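Local coordinates for protein trimeric intracellular cation channel type 1B.2 (Caenorhabditis elegans, PDB 5EIK) that conducts potassium ions across intracellular membranes as a homotrimeric channel that binds PIP2, and may supply counter-ions during calcium release from internal stores, at residues L25-L38 / K123-K137. Residues are numbered along the deposited sequence; the frame is centred on the assembly and turned at random.
Sequences LKLYPYFDAAHYVL and KLGLSVLKEVQRTHK. With DMU (decyl-beta-D-maltopyranoside), chain K; DMU (decyl-beta-D-maltopyranoside), chain J.
F31, A34 and H35 ride against L129, L126 and K130 where helices 30-38 and 123-137 cross steeply, their axes 8.0 Å apart at closest and their directions 113° apart. A34 lets the backbones come close, its CB 3.7 Å from L129 CB. Beside it the F31 ring lies across L129, with CE2 3.4 Å from L129 CD2, and its CE2–CD2 side also packs on V132. L38 is a knob among K123, L126, S127 and K130, its CD1 reaching the backbone of S127.

The one direct polar link is Q133 NE2 to D32 OD1, 2.8 Å and nearly straight at 168°. D32 OD1 lies in the plane of the Q133 amide, while NE2 approaches OD1 on its anti side, somewhat out of the carboxylate plane. With CG anti to the backbone N (chi1 -162°) and a bend at chi2, the Q133 amide reaches D32. A leucine here would probably leave D32 OD1 without this donor and the helix crossing without its direct polar link.

K130 runs out extended, its CE at the edge of the H35 ring, 3.7 Å from ND1; H35 NE2 bonds to S70 O, while K130 NZ goes to the bound PIP2. The crossing thus packs transmembrane helix 1 against helix 4 of the TRIC channel, alongside the PIP2 site to which K130 and R134 belong.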
loop_
_atom_site.group_PDB
_atom_site.type_symbol
_atom_site.label_atom_id
_atom_site.label_comp_id
_atom_site.label_asym_id
_atom_site.label_seq_id
_atom_site.Cartn_x
_atom_site.Cartn_y
_atom_site.Cartn_z
ATOM N N LEU A 25 16.806 -29.770 5.441
ATOM C CA LEU A 25 15.722 -30.336 4.645
ATOM C C LEU A 25 15.459 -29.531 3.381
ATOM O O LEU A 25 15.325 -28.311 3.435
ATOM C CB LEU A 25 14.438 -30.377 5.463
ATOM C CG LEU A 25 14.351 -31.420 6.562
ATOM C CD1 LEU A 25 13.119 -31.162 7.412
ATOM C CD2 LEU A 25 14.301 -32.808 5.934
ATOM N N LYS A 26 15.386 -30.212 2.242
ATOM C CA LYS A 26 15.101 -29.530 0.987
ATOM C C LYS A 26 13.590 -29.270 0.958
ATOM O O LYS A 26 12.786 -30.189 0.774
ATOM C CB LYS A 26 15.516 -30.390 -0.209
ATOM C CG LYS A 26 15.333 -29.676 -1.538
ATOM C CD LYS A 26 16.181 -28.415 -1.599
ATOM C CE LYS A 26 15.492 -27.317 -2.401
ATOM N NZ LYS A 26 14.271 -26.800 -1.712
ATOM N N LEU A 27 13.220 -28.008 1.151
ATOM C CA LEU A 27 11.820 -27.597 1.197
ATOM C C LEU A 27 11.023 -27.859 -0.075
ATOM O O LEU A 27 9.857 -28.260 -0.014
ATOM C CB LEU A 27 11.745 -26.122 1.582
ATOM C CG LEU A 27 12.423 -25.838 2.930
ATOM C CD1 LEU A 27 12.231 -24.386 3.299
ATOM C CD2 LEU A 27 11.829 -26.739 4.008
ATOM N N TYR A 28 11.643 -27.632 -1.225
ATOM C CA TYR A 28 10.974 -27.878 -2.492
ATOM C C TYR A 28 11.025 -29.386 -2.795
ATOM O O TYR A 28 12.071 -30.024 -2.658
ATOM C CB TYR A 28 11.673 -27.098 -3.610
ATOM C CG TYR A 28 11.001 -27.237 -4.953
ATOM C CD1 TYR A 28 9.930 -26.415 -5.311
ATOM C CD2 TYR A 28 11.423 -28.203 -5.864
ATOM C CE1 TYR A 28 9.303 -26.551 -6.551
ATOM C CE2 TYR A 28 10.805 -28.349 -7.095
ATOM C CZ TYR A 28 9.749 -27.519 -7.436
ATOM O OH TYR A 28 9.153 -27.648 -8.668
ATOM N N PRO A 29 9.893 -29.974 -3.214
ATOM C CA PRO A 29 8.602 -29.309 -3.414
ATOM C C PRO A 29 7.559 -29.658 -2.346
ATOM O O PRO A 29 6.493 -29.054 -2.294
ATOM C CB PRO A 29 8.184 -29.825 -4.778
ATOM C CG PRO A 29 8.561 -31.291 -4.655
ATOM C CD PRO A 29 9.935 -31.248 -3.962
ATOM N N TYR A 30 7.873 -30.621 -1.489
ATOM C CA TYR A 30 6.918 -31.062 -0.482
ATOM C C TYR A 30 6.603 -30.124 0.668
ATOM O O TYR A 30 5.441 -30.002 1.075
ATOM C CB TYR A 30 7.337 -32.431 0.053
ATOM C CG TYR A 30 7.260 -33.483 -1.021
ATOM C CD1 TYR A 30 6.044 -33.783 -1.635
ATOM C CD2 TYR A 30 8.403 -34.139 -1.472
ATOM C CE1 TYR A 30 5.969 -34.705 -2.679
ATOM C CE2 TYR A 30 8.340 -35.061 -2.513
ATOM C CZ TYR A 30 7.119 -35.338 -3.112
ATOM O OH TYR A 30 7.041 -36.243 -4.149
ATOM N N PHE A 31 7.601 -29.461 1.221
ATOM C CA PHE A 31 7.278 -28.554 2.299
ATOM C C PHE A 31 6.581 -27.326 1.702
ATOM O O PHE A 31 5.661 -26.772 2.304
ATOM C CB PHE A 31 8.534 -28.185 3.083
ATOM C CG PHE A 31 9.065 -29.316 3.931
ATOM C CD1 PHE A 31 9.836 -30.330 3.363
ATOM C CD2 PHE A 31 8.779 -29.374 5.295
ATOM C CE1 PHE A 31 10.316 -31.384 4.145
ATOM C CE2 PHE A 31 9.250 -30.419 6.085
ATOM C CZ PHE A 31 10.021 -31.428 5.510
ATOM N N ASP A 32 6.991 -26.939 0.496
ATOM C CA ASP A 32 6.381 -25.799 -0.189
ATOM C C ASP A 32 4.921 -26.091 -0.536
ATOM O O ASP A 32 4.034 -25.265 -0.283
ATOM C CB ASP A 32 7.150 -25.451 -1.472
ATOM C CG ASP A 32 8.493 -24.787 -1.190
ATOM O OD1 ASP A 32 8.687 -24.295 -0.060
ATOM O OD2 ASP A 32 9.345 -24.740 -2.098
ATOM N N ALA A 33 4.679 -27.265 -1.112
ATOM C CA ALA A 33 3.333 -27.669 -1.487
ATOM C C ALA A 33 2.404 -27.678 -0.263
ATOM O O ALA A 33 1.232 -27.308 -0.359
ATOM C CB ALA A 33 3.369 -29.053 -2.146
ATOM N N ALA A 34 2.927 -28.097 0.884
ATOM C CA ALA A 34 2.127 -28.132 2.103
ATOM C C ALA A 34 1.658 -26.714 2.419
ATOM O O ALA A 34 0.491 -26.492 2.744
ATOM C CB ALA A 34 2.949 -28.685 3.275
ATOM N N HIS A 35 2.580 -25.761 2.331
ATOM C CA HIS A 35 2.251 -24.366 2.583
ATOM C C HIS A 35 1.218 -23.873 1.547
ATOM O O HIS A 35 0.225 -23.241 1.908
ATOM C CB HIS A 35 3.522 -23.513 2.532
ATOM C CG HIS A 35 3.259 -22.038 2.494
ATOM N ND1 HIS A 35 2.678 -21.357 3.539
ATOM C CD2 HIS A 35 3.473 -21.122 1.519
ATOM C CE1 HIS A 35 2.541 -20.087 3.209
ATOM N NE2 HIS A 35 3.013 -19.916 1.989
ATOM N N TYR A 36 1.439 -24.174 0.268
ATOM C CA TYR A 36 0.496 -23.755 -0.769
ATOM C C TYR A 36 -0.893 -24.340 -0.529
ATOM O O TYR A 36 -1.895 -23.627 -0.633
ATOM C CB TYR A 36 0.966 -24.176 -2.164
ATOM C CG TYR A 36 2.313 -23.630 -2.552
ATOM C CD1 TYR A 36 2.706 -22.343 -2.174
ATOM C CD2 TYR A 36 3.202 -24.404 -3.291
ATOM C CE1 TYR A 36 3.962 -21.851 -2.522
ATOM C CE2 TYR A 36 4.454 -23.926 -3.647
ATOM C CZ TYR A 36 4.830 -22.653 -3.259
ATOM O OH TYR A 36 6.081 -22.204 -3.598
ATOM N N VAL A 37 -0.944 -25.634 -0.210
ATOM C CA VAL A 37 -2.214 -26.298 0.051
ATOM C C VAL A 37 -2.961 -25.617 1.185
ATOM O O VAL A 37 -4.130 -25.271 1.039
ATOM C CB VAL A 37 -2.029 -27.795 0.401
ATOM C CG1 VAL A 37 -3.361 -28.403 0.813
ATOM C CG2 VAL A 37 -1.492 -28.542 -0.798
ATOM N N LEU A 38 -2.293 -25.418 2.314
ATOM C CA LEU A 38 -2.939 -24.770 3.444
ATOM C C LEU A 38 -3.347 -23.329 3.103
ATOM O O LEU A 38 -4.425 -22.868 3.493
ATOM C CB LEU A 38 -2.017 -24.804 4.672
ATOM C CG LEU A 38 -1.841 -26.208 5.282
ATOM C CD1 LEU A 38 -0.820 -26.199 6.422
ATOM C CD2 LEU A 38 -3.187 -26.686 5.792
ATOM N N LYS A 123 -4.447 -32.692 7.401
ATOM C CA LYS A 123 -4.322 -31.269 7.656
ATOM C C LYS A 123 -3.285 -31.065 8.749
ATOM O O LYS A 123 -2.550 -30.076 8.753
ATOM C CB LYS A 123 -5.668 -30.684 8.092
ATOM C CG LYS A 123 -5.631 -29.186 8.353
ATOM C CD LYS A 123 -7.023 -28.633 8.587
ATOM C CE LYS A 123 -6.979 -27.155 8.948
ATOM N NZ LYS A 123 -6.317 -26.335 7.895
ATOM N N LEU A 124 -3.219 -32.024 9.664
ATOM C CA LEU A 124 -2.271 -31.959 10.766
ATOM C C LEU A 124 -0.846 -32.200 10.266
ATOM O O LEU A 124 0.101 -31.540 10.705
ATOM C CB LEU A 124 -2.650 -32.989 11.826
ATOM C CG LEU A 124 -2.019 -32.825 13.205
ATOM C CD1 LEU A 124 -3.092 -33.029 14.264
ATOM C CD2 LEU A 124 -0.870 -33.812 13.377
ATOM N N GLY A 125 -0.700 -33.140 9.342
ATOM C CA GLY A 125 0.611 -33.427 8.796
ATOM C C GLY A 125 1.102 -32.251 7.973
ATOM O O GLY A 125 2.281 -31.895 8.020
ATOM N N LEU A 126 0.194 -31.640 7.218
ATOM C CA LEU A 126 0.555 -30.500 6.393
ATOM C C LEU A 126 1.002 -29.331 7.262
ATOM O O LEU A 126 1.966 -28.637 6.946
ATOM C CB LEU A 126 -0.632 -30.086 5.529
ATOM C CG LEU A 126 -1.070 -31.139 4.513
ATOM C CD1 LEU A 126 -2.404 -30.748 3.915
ATOM C CD2 LEU A 126 -0.009 -31.291 3.437
ATOM N N SER A 127 0.300 -29.129 8.370
ATOM C CA SER A 127 0.618 -28.048 9.286
ATOM C C SER A 127 2.028 -28.168 9.834
ATOM O O SER A 127 2.718 -27.165 10.016
ATOM C CB SER A 127 -0.385 -28.034 10.433
ATOM O OG SER A 127 -1.685 -27.750 9.945
ATOM N N VAL A 128 2.456 -29.397 10.099
ATOM C CA VAL A 128 3.797 -29.618 10.620
ATOM C C VAL A 128 4.811 -29.191 9.575
ATOM O O VAL A 128 5.730 -28.421 9.872
ATOM C CB VAL A 128 4.018 -31.105 11.002
ATOM C CG1 VAL A 128 5.471 -31.351 11.369
ATOM C CG2 VAL A 128 3.131 -31.459 12.193
ATOM N N LEU A 129 4.635 -29.673 8.346
ATOM C CA LEU A 129 5.549 -29.315 7.268
ATOM C C LEU A 129 5.566 -27.802 7.055
ATOM O O LEU A 129 6.624 -27.212 6.819
ATOM C CB LEU A 129 5.151 -30.004 5.962
ATOM C CG LEU A 129 5.075 -31.537 5.974
ATOM C CD1 LEU A 129 4.795 -32.030 4.565
ATOM C CD2 LEU A 129 6.372 -32.132 6.487
ATOM N N LYS A 130 4.398 -27.168 7.141
ATOM C CA LYS A 130 4.336 -25.729 6.945
ATOM C C LYS A 130 5.145 -24.987 8.008
ATOM O O LYS A 130 5.850 -24.022 7.704
ATOM C CB LYS A 130 2.891 -25.227 6.972
ATOM C CG LYS A 130 2.798 -23.724 6.742
ATOM C CD LYS A 130 1.427 -23.183 7.032
ATOM C CE LYS A 130 1.439 -21.660 7.022
ATOM N NZ LYS A 130 0.171 -21.106 7.585
ATOM N N GLU A 131 5.046 -25.430 9.258
ATOM C CA GLU A 131 5.794 -24.765 10.313
ATOM C C GLU A 131 7.300 -24.894 10.073
ATOM O O GLU A 131 8.064 -23.975 10.355
ATOM C CB GLU A 131 5.395 -25.316 11.685
ATOM C CG GLU A 131 3.969 -24.958 12.084
ATOM C CD GLU A 131 3.657 -23.476 11.882
ATOM O OE1 GLU A 131 4.464 -22.619 12.312
ATOM O OE2 GLU A 131 2.603 -23.160 11.295
ATOM N N VAL A 132 7.729 -26.029 9.537
ATOM C CA VAL A 132 9.140 -26.205 9.247
ATOM C C VAL A 132 9.538 -25.172 8.194
ATOM O O VAL A 132 10.575 -24.530 8.304
ATOM C CB VAL A 132 9.431 -27.627 8.705
ATOM C CG1 VAL A 132 10.836 -27.691 8.079
ATOM C CG2 VAL A 132 9.313 -28.638 9.843
ATOM N N GLN A 133 8.696 -25.000 7.183
ATOM C CA GLN A 133 8.981 -24.055 6.113
ATOM C C GLN A 133 8.965 -22.590 6.585
ATOM O O GLN A 133 9.773 -21.770 6.139
ATOM C CB GLN A 133 7.987 -24.271 4.961
ATOM C CG GLN A 133 8.429 -23.660 3.639
ATOM C CD GLN A 133 7.384 -22.727 3.068
ATOM O OE1 GLN A 133 6.661 -22.066 3.821
ATOM N NE2 GLN A 133 7.302 -22.653 1.739
ATOM N N ARG A 134 8.056 -22.261 7.491
ATOM C CA ARG A 134 7.980 -20.904 8.020
ATOM C C ARG A 134 9.292 -20.531 8.720
ATOM O O ARG A 134 9.807 -19.417 8.551
ATOM C CB ARG A 134 6.832 -20.777 9.020
ATOM C CG ARG A 134 6.677 -19.362 9.567
ATOM C CD ARG A 134 5.883 -19.344 10.859
ATOM N NE ARG A 134 4.580 -19.989 10.715
ATOM C CZ ARG A 134 3.507 -19.416 10.179
ATOM N NH1 ARG A 134 3.568 -18.168 9.732
ATOM N NH2 ARG A 134 2.373 -20.095 10.090
ATOM N N THR A 135 9.817 -21.461 9.517
ATOM C CA THR A 135 11.058 -21.231 10.249
ATOM C C THR A 135 12.176 -20.899 9.276
ATOM O O THR A 135 12.996 -20.017 9.531
ATOM C CB THR A 135 11.460 -22.461 11.065
ATOM O OG1 THR A 135 10.406 -22.789 11.981
ATOM C CG2 THR A 135 12.720 -22.176 11.858
ATOM N N HIS A 136 12.205 -21.610 8.156
ATOM C CA HIS A 136 13.212 -21.361 7.132
ATOM C C HIS A 136 13.019 -19.984 6.491
ATOM O O HIS A 136 13.994 -19.321 6.149
ATOM C CB HIS A 136 13.134 -22.428 6.035
ATOM C CG HIS A 136 13.957 -22.103 4.829
ATOM N ND1 HIS A 136 15.315 -22.327 4.771
ATOM C CD2 HIS A 136 13.621 -21.522 3.651
ATOM C CE1 HIS A 136 15.781 -21.898 3.610
ATOM N NE2 HIS A 136 14.773 -21.405 2.914
ATOM N N LYS A 137 11.767 -19.559 6.310
ATOM C CA LYS A 137 11.500 -18.253 5.695
ATOM C C LYS A 137 12.044 -17.131 6.578
ATOM O O LYS A 137 12.695 -16.207 6.097
ATOM C CB LYS A 137 9.997 -18.028 5.492
ATOM C CG LYS A 137 9.325 -18.946 4.491
ATOM C CD LYS A 137 7.860 -18.554 4.315
ATOM C CE LYS A 137 7.192 -19.336 3.197
ATOM N NZ LYS A 137 7.961 -19.237 1.927
HETATM C C1 DMU K . 13.014 -33.733 2.083
HETATM C C2 DMU K . 14.443 -34.252 1.772
HETATM C C3 DMU K . 14.836 -35.473 2.744
HETATM C C4 DMU K . 13.685 -36.455 2.819
HETATM O O5 DMU K . 12.504 -35.801 3.305
HETATM C C6 DMU K . 12.023 -34.910 2.277
HETATM O O7 DMU K . 16.055 -36.362 2.240
HETATM O O16 DMU K . 10.740 -34.388 2.658
HETATM C C18 DMU K . 9.748 -35.338 2.242
HETATM C C19 DMU K . 8.368 -34.814 2.651
HETATM C C22 DMU K . 7.442 -35.978 2.978
HETATM C C25 DMU K . 6.682 -35.646 4.257
HETATM C C28 DMU K . 5.827 -36.852 4.650
HETATM C C31 DMU K . 4.825 -36.450 5.732
HETATM C C34 DMU K . 3.485 -36.091 5.075
HETATM C C37 DMU K . 2.342 -36.275 6.083
HETATM C C40 DMU K . 1.264 -35.212 5.836
HETATM C C43 DMU K . 0.238 -35.751 4.830
HETATM O O49 DMU K . 12.570 -32.938 0.982
HETATM O O55 DMU K . 15.355 -33.143 1.932
HETATM C C57 DMU K . 14.057 -37.595 3.765
HETATM O O61 DMU K . 13.099 -38.651 3.649
HETATM C C5 DMU K . 18.418 -35.928 1.893
HETATM C C7 DMU K . 19.008 -37.203 2.516
HETATM C C8 DMU K . 19.274 -37.055 3.963
HETATM C C9 DMU K . 17.976 -36.635 4.689
HETATM O O1 DMU K . 17.450 -35.461 4.115
HETATM C C10 DMU K . 17.170 -35.523 2.665
HETATM O O2 DMU K . 19.691 -38.267 4.470
HETATM O O3 DMU K . 18.102 -36.088 0.552
HETATM O O4 DMU K . 20.259 -37.546 1.852
HETATM C C11 DMU K . 18.182 -36.459 6.194
HETATM O O6 DMU K . 16.941 -36.202 6.854
HETATM C C1 DMU J . 7.840 -27.672 -18.072
HETATM C C2 DMU J . 7.509 -28.717 -16.991
HETATM C C3 DMU J . 8.324 -28.450 -15.704
HETATM C C4 DMU J . 8.199 -26.956 -15.273
HETATM O O5 DMU J . 8.604 -26.067 -16.342
HETATM C C6 DMU J . 7.697 -26.228 -17.468
HETATM O O7 DMU J . 7.831 -29.291 -14.702
HETATM O O16 DMU J . 8.018 -25.209 -18.458
HETATM C C18 DMU J . 6.871 -24.906 -19.317
HETATM C C19 DMU J . 5.536 -24.874 -18.548
HETATM C C22 DMU J . 4.758 -23.630 -18.926
HETATM C C25 DMU J . 3.346 -23.760 -18.370
HETATM C C28 DMU J . 2.456 -22.696 -18.996
HETATM C C31 DMU J . 1.010 -23.145 -18.865
HETATM C C34 DMU J . 0.285 -22.199 -17.910
HETATM C C37 DMU J . -1.220 -22.363 -18.089
HETATM C C40 DMU J . -1.911 -21.045 -17.750
HETATM C C43 DMU J . -2.799 -20.631 -18.925
HETATM O O49 DMU J . 6.920 -27.872 -19.170
HETATM O O55 DMU J . 7.855 -30.023 -17.494
HETATM C C57 DMU J . 9.064 -26.661 -14.026
HETATM O O61 DMU J . 8.628 -25.414 -13.453
HETATM C C5 DMU J . 8.167 -31.400 -13.429
HETATM C C7 DMU J . 8.150 -30.667 -12.085
HETATM C C8 DMU J . 9.603 -30.069 -11.772
HETATM C C9 DMU J . 10.042 -29.214 -12.893
HETATM O O1 DMU J . 9.919 -29.826 -14.169
HETATM C C10 DMU J . 8.664 -30.380 -14.514
HETATM O O2 DMU J . 9.467 -29.372 -10.652
HETATM O O3 DMU J . 6.853 -31.760 -13.774
HETATM O O4 DMU J . 7.782 -31.493 -11.016
HETATM C C11 DMU J . 11.481 -28.735 -12.645
HETATM O O6 DMU J . 11.868 -27.833 -13.655
#